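Polygalacturonase (Pectobacterium carotovorum subsp. carotovorum, PDB 1BHE) hydrolyses the alpha-1,4 linkages between galacturonosyl units of polygalacturonic acid, contributing to the maceration and soft-rotting of plant tissue. Local coordinates at residues S23-T28 against S50-G55; N149-I154 against N171-H176; I255-M260 against R280-K285; D268-N273 against S297-K302. One frame throughout, in Å; residues are numbered along the deposited sequence.

How the contacts relate
The four contacts follow the right-handed parallel beta-helix of family 28 from its N-terminal end onward. Contact 1 sets the start of helix 26-33 against strand 51-58, about 39 Å between centres from both contact 3 and contact 4 and on the other side of the chain's centre. Contact 2, its centre about 18 Å from that of contact 1 and about 22 Å from that of contact 3, joins two loops that lead into strands 154-157 and 177-180. Contacts 1 and 2 each close before the next opens, whereas contacts 3 and 4 alternate along the chain and share strand 258-273, their centres about 21 Å apart. Contacts 2 and 3 approach Asp-223, the predicted proton donor, and His-251, probably also catalytic.

Contact 1. Residues S23-T28 against S50-G55; sequences STATST and SVFLSG
Thr-26 reaches across to strand 51-58 at Ser-54 and Gly-55 with its whole side chain, and following it outward shows how a helix start can be tied to a strand. Its CB passes 3.8 Å from Ser-54 OG. From there OG1 turns beside the backbone N and anti to the carbonyl carbon (chi1 -39°), a direction that brings it to Gly-55 N. That amide donates to Thr-26 OG1 over 2.9 Å, with an N-H...O angle of 164°. The same oxygen also rests 3.4 Å from Ser-54 CA. The other branch, CG2, runs anti to the backbone N and packs 3.7 Å from Ser-54 OG, whose own hydroxyl is committed to Gly-55 O.

One residue earlier, Ala-25 N gives the second direct bond, to Leu-53 O at 2.8 Å, approaching nearly along the C=O axis. The methyl of Ala-25 comes to the edge of the Phe-52 ring, near its plane, with CB 3.9 Å from CD2; Ala-20, Val-71 and Leu-73 also touch Phe-52. A water extends the joint beyond Ala-25: it accepts from Leu-53 N at 2.8 Å and lies against the carbonyl oxygens of Ser-23 and Val-51.

Backbone groups of Leu-53 and Gly-55 that point out of the strand are thus met by one amide, one hydroxyl and one water, while on its other side the strand bonds to strand 72-75. Thr-26 N is buried here without a polar partner, so the polar matching is incomplete, and the attachment rests on two nearly straight bonds with a small apolar contact beside them.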
loop_
_atom_site.group_PDB
_atom_site.type_symbol
_atom_site.label_atom_id
_atom_site.label_comp_id
_atom_site.label_asym_id
_atom_site.label_seq_id
_atom_site.Cartn_x
_atom_site.Cartn_y
_atom_site.Cartn_z
ATOM N N SER A 23 17.704 -0.376 25.222
ATOM C CA SER A 23 17.204 -1.740 25.378
ATOM C C SER A 23 16.144 -2.114 24.347
ATOM O O SER A 23 15.602 -1.246 23.670
ATOM C CB SER A 23 16.588 -1.885 26.782
ATOM O OG SER A 23 15.336 -1.202 26.824
ATOM N N THR A 24 15.824 -3.400 24.240
ATOM C CA THR A 24 14.755 -3.862 23.349
ATOM C C THR A 24 13.425 -3.396 23.931
ATOM O O THR A 24 13.174 -3.598 25.119
ATOM C CB THR A 24 14.807 -5.386 23.184
ATOM O OG1 THR A 24 15.971 -5.713 22.402
ATOM C CG2 THR A 24 13.576 -5.948 22.496
ATOM N N ALA A 25 12.587 -2.754 23.129
ATOM C CA ALA A 25 11.342 -2.180 23.606
ATOM C C ALA A 25 10.062 -2.969 23.385
ATOM O O ALA A 25 9.012 -2.509 23.861
ATOM C CB ALA A 25 11.180 -0.817 22.914
ATOM N N THR A 26 10.093 -4.115 22.719
ATOM C CA THR A 26 8.862 -4.838 22.405
ATOM C C THR A 26 7.874 -4.974 23.549
ATOM O O THR A 26 6.721 -4.532 23.446
ATOM C CB THR A 26 9.195 -6.241 21.853
ATOM O OG1 THR A 26 10.338 -6.116 20.993
ATOM C CG2 THR A 26 8.014 -6.802 21.080
ATOM N N SER A 27 8.270 -5.631 24.639
ATOM C CA SER A 27 7.336 -5.879 25.736
ATOM C C SER A 27 6.973 -4.607 26.482
ATOM O O SER A 27 5.847 -4.513 26.983
ATOM C CB SER A 27 7.869 -6.962 26.678
ATOM O OG SER A 27 9.181 -6.619 27.104
ATOM N N THR A 28 7.861 -3.622 26.547
ATOM C CA THR A 28 7.544 -2.352 27.195
ATOM C C THR A 28 6.432 -1.638 26.430
ATOM O O THR A 28 5.475 -1.144 27.026
ATOM C CB THR A 28 8.764 -1.438 27.373
ATOM O OG1 THR A 28 9.267 -1.016 26.101
ATOM C CG2 THR A 28 9.875 -2.170 28.106
ATOM N N SER A 50 16.591 8.038 20.678
ATOM C CA SER A 50 15.349 8.459 20.040
ATOM C C SER A 50 14.808 7.297 19.205
ATOM O O SER A 50 14.002 7.496 18.304
ATOM C CB SER A 50 15.597 9.674 19.147
ATOM O OG SER A 50 16.452 9.292 18.073
ATOM N N VAL A 51 15.319 6.095 19.476
ATOM C CA VAL A 51 14.940 4.914 18.704
ATOM C C VAL A 51 14.369 3.817 19.593
ATOM O O VAL A 51 15.023 3.366 20.539
ATOM C CB VAL A 51 16.143 4.334 17.926
ATOM C CG1 VAL A 51 15.744 3.089 17.132
ATOM C CG2 VAL A 51 16.760 5.347 16.970
ATOM N N PHE A 52 13.150 3.386 19.308
ATOM C CA PHE A 52 12.525 2.252 19.976
ATOM C C PHE A 52 12.738 1.026 19.076
ATOM O O PHE A 52 12.208 0.999 17.963
ATOM C CB PHE A 52 11.036 2.463 20.219
ATOM C CG PHE A 52 10.690 3.462 21.289
ATOM C CD1 PHE A 52 10.534 4.799 20.982
ATOM C CD2 PHE A 52 10.512 3.049 22.600
ATOM C CE1 PHE A 52 10.212 5.720 21.962
ATOM C CE2 PHE A 52 10.190 3.964 23.592
ATOM C CZ PHE A 52 10.036 5.298 23.270
ATOM N N LEU A 53 13.542 0.082 19.534
ATOM C CA LEU A 53 13.837 -1.128 18.755
ATOM C C LEU A 53 12.878 -2.223 19.201
ATOM O O LEU A 53 12.851 -2.569 20.388
ATOM C CB LEU A 53 15.296 -1.520 18.960
ATOM C CG LEU A 53 15.981 -2.380 17.900
ATOM C CD1 LEU A 53 15.869 -1.772 16.509
ATOM C CD2 LEU A 53 17.450 -2.585 18.257
ATOM N N SER A 54 12.063 -2.740 18.286
ATOM C CA SER A 54 11.034 -3.702 18.672
ATOM C C SER A 54 10.736 -4.759 17.620
ATOM O O SER A 54 10.995 -4.593 16.434
ATOM C CB SER A 54 9.741 -2.890 18.922
ATOM O OG SER A 54 8.606 -3.705 19.138
ATOM N N GLY A 55 10.127 -5.845 18.085
ATOM C CA GLY A 55 9.622 -6.903 17.221
ATOM C C GLY A 55 8.116 -6.656 17.074
ATOM O O GLY A 55 7.617 -5.574 17.394
HETATM O O HOH W 1 14.656 0.566 22.055
#

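Contact 2. Residues N149-I154 against N171-H176; sequences NTPRLI and NSPNFH
Two loops of the beta-helix, each delivering the chain into a strand of the next coil, meet where residues 149-154 run past residues 171-176. Asn-174 joins them with both ends of its amide. Its ND2 donates to Thr-150 OG1 at 3.0 Å, the hydroxyl tilted 16° from the amide plane, and adds a weak bond to Thr-150 O. OD1 on the other end accepts from Phe-175 N within its own loop at 2.6 Å, in the carbonyl plane and on a lone pair. A water bridges OD1 to Arg-152 NH2, and a second water links Thr-150 OG1 to Pro-173 O. The amide is therefore fixed in rotation by partners at both ends.

The chain of Arg-152 is extended from CG to NE and lies alongside Phe-175, pointing the same way, with guanidinium and ring planes only 14° apart. Arg-152 NH2 comes 3.8 Å from Phe-175 CD2, while NH1 is bonded to Gln-155. Pro-151 and Pro-173 cross at about a right angle, CD of the former 3.9 Å from CB of the latter. Leu-153 CG presses on Ser-172 OG, which donates to Asn-174 O, and Ser-172 CB sits over one face of the His-176 ring, whose nitrogens bond to Thr-194 and Asp-202.

Backbone bonds complete the joint: Leu-153 N to Phe-175 O, then Ile-154 N to His-176 O at 2.8 Å. The second leads directly into the parallel pairing of strands 154-157 and 177-180. The side chain of Phe-175 is about 6 Å from that of Asp-223, the predicted proton donor. Loops of successive coils stacked on each other are characteristic of a parallel beta-helix.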
loop_
_atom_site.group_PDB
_atom_site.type_symbol
_atom_site.label_atom_id
_atom_site.label_comp_id
_atom_site.label_asym_id
_atom_site.label_seq_id
_atom_site.Cartn_x
_atom_site.Cartn_y
_atom_site.Cartn_z
ATOM N N ASN A 149 9.648 -14.752 2.484
ATOM C CA ASN A 149 8.902 -14.545 3.720
ATOM C C ASN A 149 9.542 -13.348 4.410
ATOM O O ASN A 149 10.642 -13.458 4.950
ATOM C CB ASN A 149 8.900 -15.775 4.618
ATOM C CG ASN A 149 8.209 -16.952 3.948
ATOM O OD1 ASN A 149 7.013 -17.162 4.146
ATOM N ND2 ASN A 149 8.982 -17.688 3.149
ATOM N N THR A 150 8.904 -12.184 4.345
ATOM C CA THR A 150 9.408 -10.958 4.951
ATOM C C THR A 150 8.229 -10.209 5.592
ATOM O O THR A 150 7.114 -10.259 5.077
ATOM C CB THR A 150 10.069 -10.000 3.948
ATOM O OG1 THR A 150 9.092 -9.623 2.961
ATOM C CG2 THR A 150 11.282 -10.565 3.216
ATOM N N PRO A 151 8.459 -9.492 6.682
ATOM C CA PRO A 151 7.417 -8.764 7.376
ATOM C C PRO A 151 6.883 -7.512 6.704
ATOM O O PRO A 151 7.621 -6.649 6.220
ATOM C CB PRO A 151 8.053 -8.375 8.710
ATOM C CG PRO A 151 9.483 -8.730 8.665
ATOM C CD PRO A 151 9.777 -9.394 7.356
ATOM N N ARG A 152 5.557 -7.369 6.685
ATOM C CA ARG A 152 4.899 -6.122 6.314
ATOM C C ARG A 152 5.016 -5.128 7.467
ATOM O O ARG A 152 5.144 -5.572 8.616
ATOM C CB ARG A 152 3.413 -6.355 6.015
ATOM C CG ARG A 152 3.213 -7.120 4.706
ATOM C CD ARG A 152 1.747 -7.496 4.522
ATOM N NE ARG A 152 1.518 -8.083 3.196
ATOM C CZ ARG A 152 0.400 -8.708 2.842
ATOM N NH1 ARG A 152 -0.607 -8.840 3.695
ATOM N NH2 ARG A 152 0.302 -9.209 1.615
ATOM N N LEU A 153 4.991 -3.828 7.191
ATOM C CA LEU A 153 5.105 -2.848 8.267
ATOM C C LEU A 153 3.817 -2.747 9.083
ATOM O O LEU A 153 3.817 -2.857 10.306
ATOM C CB LEU A 153 5.427 -1.457 7.747
ATOM C CG LEU A 153 6.845 -0.957 7.591
ATOM C CD1 LEU A 153 6.814 0.571 7.473
ATOM C CD2 LEU A 153 7.798 -1.372 8.701
ATOM N N ILE A 154 2.706 -2.483 8.396
ATOM C CA ILE A 154 1.423 -2.301 9.085
ATOM C C ILE A 154 0.395 -3.219 8.429
ATOM O O ILE A 154 0.182 -3.093 7.226
ATOM C CB ILE A 154 0.955 -0.839 9.018
ATOM C CG1 ILE A 154 1.834 0.083 9.885
ATOM C CG2 ILE A 154 -0.499 -0.669 9.444
ATOM C CD1 ILE A 154 1.686 1.546 9.499
ATOM N N ASN A 171 11.666 2.215 4.482
ATOM C CA ASN A 171 12.378 0.959 4.311
ATOM C C ASN A 171 11.599 -0.274 4.743
ATOM O O ASN A 171 12.095 -1.114 5.498
ATOM C CB ASN A 171 13.711 1.050 5.079
ATOM C CG ASN A 171 14.519 2.277 4.681
ATOM O OD1 ASN A 171 14.566 2.621 3.501
ATOM N ND2 ASN A 171 15.137 2.928 5.662
ATOM N N SER A 172 10.387 -0.443 4.214
ATOM C CA SER A 172 9.575 -1.606 4.575
ATOM C C SER A 172 10.104 -2.867 3.919
ATOM O O SER A 172 10.387 -2.909 2.719
ATOM C CB SER A 172 8.117 -1.354 4.160
ATOM O OG SER A 172 7.311 -2.448 4.538
ATOM N N PRO A 173 10.229 -3.943 4.690
ATOM C CA PRO A 173 10.682 -5.229 4.183
ATOM C C PRO A 173 9.717 -5.795 3.147
ATOM O O PRO A 173 10.137 -6.413 2.172
ATOM C CB PRO A 173 10.780 -6.125 5.409
ATOM C CG PRO A 173 10.804 -5.183 6.571
ATOM C CD PRO A 173 9.927 -4.028 6.136
ATOM N N ASN A 174 8.425 -5.583 3.344
ATOM C CA ASN A 174 7.376 -6.054 2.437
ATOM C C ASN A 174 6.411 -4.892 2.199
ATOM O O ASN A 174 6.885 -3.746 2.183
ATOM C CB ASN A 174 6.715 -7.270 3.054
ATOM C CG ASN A 174 5.858 -8.162 2.199
ATOM O OD1 ASN A 174 4.841 -7.747 1.647
ATOM N ND2 ASN A 174 6.235 -9.441 2.102
ATOM N N PHE A 175 5.129 -5.139 1.967
ATOM C CA PHE A 175 4.197 -4.022 1.769
ATOM C C PHE A 175 4.217 -3.110 2.994
ATOM O O PHE A 175 4.390 -3.604 4.106
ATOM C CB PHE A 175 2.791 -4.553 1.499
ATOM C CG PHE A 175 2.624 -5.389 0.258
ATOM C CD1 PHE A 175 3.661 -5.635 -0.624
ATOM C CD2 PHE A 175 1.373 -5.926 -0.027
ATOM C CE1 PHE A 175 3.472 -6.409 -1.753
ATOM C CE2 PHE A 175 1.176 -6.692 -1.161
ATOM C CZ PHE A 175 2.224 -6.938 -2.026
ATOM N N HIS A 176 4.038 -1.806 2.797
ATOM C CA HIS A 176 4.056 -0.866 3.910
ATOM C C HIS A 176 2.767 -0.913 4.724
ATOM O O HIS A 176 2.799 -1.037 5.949
ATOM C CB HIS A 176 4.277 0.574 3.425
ATOM C CG HIS A 176 5.633 0.840 2.847
ATOM N ND1 HIS A 176 6.035 0.349 1.627
ATOM C CD2 HIS A 176 6.672 1.565 3.329
ATOM C CE1 HIS A 176 7.274 0.755 1.377
ATOM N NE2 HIS A 176 7.690 1.492 2.391
HETATM O O HOH W 2 9.801 -8.616 0.478
HETATM O O HOH W 3 3.093 -9.508 0.606
#

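Contact 3. Residues I255-M260 against R280-K285; sequences IGSETM and RIKSDK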
loop_
_atom_site.group_PDB
_atom_site.type_symbol
_atom_site.label_atom_id
_atom_site.label_comp_id
_atom_site.label_asym_id
_atom_site.label_seq_id
_atom_site.Cartn_x
_atom_site.Cartn_y
_atom_site.Cartn_z
ATOM N N ILE A 255 -4.801 -0.713 -9.756
ATOM C CA ILE A 255 -5.930 -1.561 -9.407
ATOM C C ILE A 255 -5.569 -2.960 -9.926
ATOM O O ILE A 255 -5.241 -3.068 -11.112
ATOM C CB ILE A 255 -7.266 -1.107 -9.988
ATOM C CG1 ILE A 255 -7.760 0.187 -9.319
ATOM C CG2 ILE A 255 -8.346 -2.177 -9.862
ATOM C CD1 ILE A 255 -8.888 0.866 -10.079
ATOM N N GLY A 256 -5.578 -3.975 -9.074
ATOM C CA GLY A 256 -5.225 -5.329 -9.510
ATOM C C GLY A 256 -3.930 -5.774 -8.834
ATOM O O GLY A 256 -3.401 -5.050 -7.996
ATOM N N SER A 257 -3.466 -6.966 -9.168
ATOM C CA SER A 257 -4.048 -7.828 -10.183
ATOM C C SER A 257 -5.311 -8.559 -9.786
ATOM O O SER A 257 -6.090 -9.031 -10.627
ATOM C CB SER A 257 -2.974 -8.857 -10.608
ATOM O OG SER A 257 -1.958 -8.158 -11.330
ATOM N N GLU A 258 -5.563 -8.649 -8.484
ATOM C CA GLU A 258 -6.802 -9.285 -8.014
ATOM C C GLU A 258 -7.910 -8.265 -8.231
ATOM O O GLU A 258 -7.944 -7.225 -7.571
ATOM C CB GLU A 258 -6.636 -9.758 -6.575
ATOM C CG GLU A 258 -5.494 -10.760 -6.429
ATOM C CD GLU A 258 -4.148 -10.113 -6.179
ATOM O OE1 GLU A 258 -4.001 -8.877 -6.233
ATOM O OE2 GLU A 258 -3.174 -10.840 -5.905
ATOM N N THR A 259 -8.781 -8.528 -9.215
ATOM C CA THR A 259 -9.848 -7.589 -9.529
ATOM C C THR A 259 -11.222 -8.224 -9.388
ATOM O O THR A 259 -12.107 -7.958 -10.205
ATOM C CB THR A 259 -9.711 -6.993 -10.948
ATOM O OG1 THR A 259 -9.661 -8.037 -11.930
ATOM C CG2 THR A 259 -8.469 -6.118 -11.068
ATOM N N MET A 260 -11.461 -8.981 -8.324
ATOM C CA MET A 260 -12.757 -9.624 -8.117
ATOM C C MET A 260 -13.781 -8.706 -7.465
ATOM O O MET A 260 -14.254 -8.980 -6.364
ATOM C CB MET A 260 -12.569 -10.895 -7.279
ATOM C CG MET A 260 -11.643 -11.910 -7.940
ATOM S SD MET A 260 -12.229 -12.334 -9.597
ATOM C CE MET A 260 -13.821 -13.059 -9.215
ATOM N N ARG A 280 -2.996 2.674 -13.504
ATOM C CA ARG A 280 -3.058 1.306 -13.983
ATOM C C ARG A 280 -4.174 0.421 -13.469
ATOM O O ARG A 280 -4.544 0.402 -12.303
ATOM C CB ARG A 280 -1.703 0.666 -13.615
ATOM C CG ARG A 280 -1.522 -0.758 -14.110
ATOM C CD ARG A 280 -0.029 -1.088 -14.121
ATOM N NE ARG A 280 0.450 -1.342 -12.757
ATOM C CZ ARG A 280 1.501 -2.116 -12.507
ATOM N NH1 ARG A 280 2.149 -2.674 -13.528
ATOM N NH2 ARG A 280 1.903 -2.326 -11.263
ATOM N N ILE A 281 -4.729 -0.360 -14.391
ATOM C CA ILE A 281 -5.719 -1.385 -14.114
ATOM C C ILE A 281 -5.139 -2.661 -14.745
ATOM O O ILE A 281 -4.964 -2.721 -15.965
ATOM C CB ILE A 281 -7.142 -1.138 -14.613
ATOM C CG1 ILE A 281 -7.677 0.216 -14.160
ATOM C CG2 ILE A 281 -8.041 -2.272 -14.112
ATOM C CD1 ILE A 281 -9.059 0.589 -14.640
ATOM N N LYS A 282 -4.782 -3.627 -13.911
ATOM C CA LYS A 282 -4.146 -4.836 -14.409
ATOM C C LYS A 282 -4.708 -6.115 -13.819
ATOM O O LYS A 282 -5.162 -6.146 -12.678
ATOM C CB LYS A 282 -2.638 -4.763 -14.098
ATOM C CG LYS A 282 -2.343 -4.667 -12.607
ATOM C CD LYS A 282 -0.849 -4.753 -12.334
ATOM C CE LYS A 282 -0.566 -5.471 -11.022
ATOM N NZ LYS A 282 -0.186 -4.503 -9.951
ATOM N N SER A 283 -4.628 -7.190 -14.602
ATOM C CA SER A 283 -5.084 -8.493 -14.155
ATOM C C SER A 283 -4.566 -9.598 -15.066
ATOM O O SER A 283 -3.750 -9.376 -15.965
ATOM C CB SER A 283 -6.614 -8.527 -14.067
ATOM O OG SER A 283 -7.024 -9.466 -13.088
ATOM N N ASP A 284 -5.029 -10.813 -14.829
ATOM C CA ASP A 284 -4.663 -11.965 -15.644
ATOM C C ASP A 284 -5.834 -12.938 -15.610
ATOM O O ASP A 284 -6.830 -12.661 -14.934
ATOM C CB ASP A 284 -3.374 -12.615 -15.154
ATOM C CG ASP A 284 -3.403 -12.957 -13.677
ATOM O OD1 ASP A 284 -4.140 -13.896 -13.315
ATOM O OD2 ASP A 284 -2.699 -12.294 -12.881
ATOM N N LYS A 285 -5.688 -14.111 -16.209
ATOM C CA LYS A 285 -6.758 -15.098 -16.235
ATOM C C LYS A 285 -7.054 -15.734 -14.885
ATOM O O LYS A 285 -8.126 -16.334 -14.743
ATOM C CB LYS A 285 -6.442 -16.205 -17.252
ATOM C CG LYS A 285 -6.809 -15.864 -18.684
ATOM C CD LYS A 285 -6.719 -17.104 -19.572
ATOM C CE LYS A 285 -5.636 -16.953 -20.621
ATOM N NZ LYS A 285 -6.049 -17.552 -21.928
HETATM O O HOH W 4 -0.885 -10.092 -13.106
#
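Ser-283 OG is gripped by two groups of the neighbouring segment: it donates to Ser-257 O at 2.7 Å, in the carbonyl plane, and accepts from Thr-259 OG1 at 3.2 Å. Its first torsion (chi1 -152°) carries OG anti to the backbone N and toward the corner of the neighbouring chain, where a cis peptide bond precedes Ser-257. Thr-259 OG1 is also bonded by Gly-289 N.

Before this corner the strands pair in parallel: Ile-255 N donates to Arg-280 O, and Lys-282 N to Ile-255 O at 2.9 Å. Beyond them Lys-282 O meets CA of both Gly-256 and Ser-257, the latter at 3.2 Å. The bent chain of Lys-282 brings CE beside Ser-257 OG, and its CD lies 3.5 Å above one face of the Arg-280 guanidinium. Ser-257 OG turns its proton to a water that in turn donates to Asp-284 OD2.

Both cations run on to Asp-224, Arg-280 through NH2 and Lys-282 through NZ, and Arg-280 also touches His-251, the inferred active-site residue. Their shared carboxylate probably offsets the closeness of two positive charges, and the methylene of Lys-282 over its face, with the salt bridge to Asp-224, probably helps hold Arg-280 next to His-251.

Contact 4. Residues D268-N273 against S297-K302; sequences DDLKMN and SNVVMK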
loop_
_atom_site.group_PDB
_atom_site.type_symbol
_atom_site.label_atom_id
_atom_site.label_comp_id
_atom_site.label_asym_id
_atom_site.label_seq_id
_atom_site.Cartn_x
_atom_site.Cartn_y
_atom_site.Cartn_z
ATOM N N ASP A 268 -8.342 12.052 -7.800
ATOM C CA ASP A 268 -8.301 13.449 -8.210
ATOM C C ASP A 268 -7.103 14.175 -7.604
ATOM O O ASP A 268 -6.767 13.990 -6.431
ATOM C CB ASP A 268 -9.589 14.190 -7.821
ATOM C CG ASP A 268 -9.585 15.631 -8.310
ATOM O OD1 ASP A 268 -9.513 15.852 -9.537
ATOM O OD2 ASP A 268 -9.644 16.559 -7.478
ATOM N N ASP A 269 -6.475 15.030 -8.400
ATOM C CA ASP A 269 -5.337 15.824 -7.981
ATOM C C ASP A 269 -4.192 14.912 -7.530
ATOM O O ASP A 269 -3.940 14.727 -6.339
ATOM C CB ASP A 269 -5.708 16.815 -6.877
ATOM C CG ASP A 269 -4.575 17.775 -6.561
ATOM O OD1 ASP A 269 -3.599 17.832 -7.348
ATOM O OD2 ASP A 269 -4.644 18.478 -5.533
ATOM N N LEU A 270 -3.515 14.347 -8.519
ATOM C CA LEU A 270 -2.403 13.441 -8.284
ATOM C C LEU A 270 -1.183 13.856 -9.104
ATOM O O LEU A 270 -1.239 13.879 -10.336
ATOM C CB LEU A 270 -2.783 11.998 -8.629
ATOM C CG LEU A 270 -1.657 10.959 -8.540
ATOM C CD1 LEU A 270 -1.057 10.905 -7.146
ATOM C CD2 LEU A 270 -2.163 9.585 -8.962
ATOM N N LYS A 271 -0.109 14.200 -8.401
ATOM C CA LYS A 271 1.126 14.584 -9.091
ATOM C C LYS A 271 2.083 13.399 -9.070
ATOM O O LYS A 271 2.317 12.796 -8.020
ATOM C CB LYS A 271 1.758 15.817 -8.457
ATOM C CG LYS A 271 1.271 17.135 -9.041
ATOM C CD LYS A 271 0.362 17.879 -8.077
ATOM C CE LYS A 271 0.823 19.320 -7.893
ATOM N NZ LYS A 271 1.009 19.651 -6.450
ATOM N N MET A 272 2.585 13.015 -10.243
ATOM C CA MET A 272 3.491 11.876 -10.349
ATOM C C MET A 272 4.820 12.272 -10.983
ATOM O O MET A 272 4.853 12.909 -12.040
ATOM C CB MET A 272 2.838 10.749 -11.146
ATOM C CG MET A 272 1.448 10.359 -10.675
ATOM S SD MET A 272 0.717 8.979 -11.549
ATOM C CE MET A 272 1.537 7.590 -10.773
ATOM N N ASN A 273 5.922 11.904 -10.332
ATOM C CA ASN A 273 7.244 12.209 -10.865
ATOM C C ASN A 273 8.156 10.993 -10.763
ATOM O O ASN A 273 8.514 10.579 -9.661
ATOM C CB ASN A 273 7.884 13.401 -10.154
ATOM C CG ASN A 273 9.147 13.884 -10.844
ATOM O OD1 ASN A 273 9.865 13.119 -11.488
ATOM N ND2 ASN A 273 9.437 15.179 -10.718
ATOM N N SER A 297 -9.042 12.176 -12.482
ATOM C CA SER A 297 -9.070 13.571 -12.914
ATOM C C SER A 297 -7.959 14.392 -12.291
ATOM O O SER A 297 -7.528 14.156 -11.164
ATOM C CB SER A 297 -10.427 14.216 -12.609
ATOM O OG SER A 297 -10.657 14.266 -11.214
ATOM N N ASN A 298 -7.482 15.381 -13.043
ATOM C CA ASN A 298 -6.442 16.285 -12.578
ATOM C C ASN A 298 -5.172 15.545 -12.172
ATOM O O ASN A 298 -4.646 15.697 -11.068
ATOM C CB ASN A 298 -6.965 17.169 -11.442
ATOM C CG ASN A 298 -6.057 18.349 -11.177
ATOM O OD1 ASN A 298 -5.109 18.599 -11.929
ATOM N ND2 ASN A 298 -6.306 19.093 -10.112
ATOM N N VAL A 299 -4.674 14.730 -13.101
ATOM C CA VAL A 299 -3.452 13.961 -12.889
ATOM C C VAL A 299 -2.326 14.562 -13.732
ATOM O O VAL A 299 -2.490 14.705 -14.948
ATOM C CB VAL A 299 -3.636 12.486 -13.272
ATOM C CG1 VAL A 299 -2.392 11.670 -12.932
ATOM C CG2 VAL A 299 -4.847 11.871 -12.583
ATOM N N VAL A 300 -1.222 14.953 -13.112
ATOM C CA VAL A 300 -0.086 15.525 -13.832
ATOM C C VAL A 300 1.134 14.618 -13.657
ATOM O O VAL A 300 1.565 14.385 -12.527
ATOM C CB VAL A 300 0.259 16.945 -13.368
ATOM C CG1 VAL A 300 1.487 17.486 -14.098
ATOM C CG2 VAL A 300 -0.912 17.901 -13.575
ATOM N N MET A 301 1.671 14.103 -14.760
ATOM C CA MET A 301 2.815 13.203 -14.701
ATOM C C MET A 301 4.069 13.751 -15.377
ATOM O O MET A 301 4.022 14.409 -16.414
ATOM C CB MET A 301 2.474 11.858 -15.349
ATOM C CG MET A 301 1.341 11.094 -14.686
ATOM S SD MET A 301 0.765 9.731 -15.710
ATOM C CE MET A 301 -0.972 10.125 -15.876
ATOM N N LYS A 302 5.210 13.448 -14.774
ATOM C CA LYS A 302 6.528 13.845 -15.240
ATOM C C LYS A 302 7.471 12.641 -15.123
ATOM O O LYS A 302 7.556 12.020 -14.062
ATOM C CB LYS A 302 7.134 14.973 -14.414
ATOM C CG LYS A 302 6.431 16.306 -14.327
ATOM C CD LYS A 302 7.348 17.391 -13.771
ATOM C CE LYS A 302 6.804 17.993 -12.484
ATOM N NZ LYS A 302 6.319 19.389 -12.690
HETATM O O HOH W 5 -8.561 18.916 -8.414
HETATM O O HOH W 6 -2.545 17.588 -9.967
#
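With CG anti to its backbone N (chi1 -177°), Asp-268 turns its carboxylate toward the neighbouring strand, where Ser-297 OG, set between backbone N and carbonyl carbon (chi1 64°), comes to meet it. Ser-297 OG donates to Asp-268 OD1 at 2.6 Å, arriving on the anti side and 29° out of the carboxylate plane. OD2 accepts from a water that Asn-298 ND2 also binds, so the carboxylate spans two residues of the adjacent coil.

At the next position both chains turn a corner with positive phi and psi. Asp-269 and Asn-298 send their side chains the same way, their carboxylate and amide planes 11° apart, and ND2 of Asn-298 lies 4.0 Å from CB of Asp-269. Asp-269 OD2 is bonded to His-244, from the preceding coil, while a water donates to OD1.

Past the corner, strands 270-273 and 299-302 run parallel, their axes 8° apart. Val-300 N donates to Leu-270 O, Met-272 N to Val-300 O at 2.9 Å, and Lys-302 N to Met-272 O. Leu-270, Met-272, Val-299 and Met-301 share one face of the strand pair. There the two methionines lie side by side, SD of Met-272 being 3.8 Å from CG of Met-301, and Val-299 CG1 packs 4.3 Å from Leu-270 CB. Phe-247 and Val-333 continue this apolar packing into the coils before and after. On the other face stand Lys-271, Val-300, Asn-273 and Lys-302.

Residues thus stack in register from coil to coil, with the leucine, valine and methionines of the first face turned inward and a mostly polar outer face, as in a right-handed parallel beta-helix.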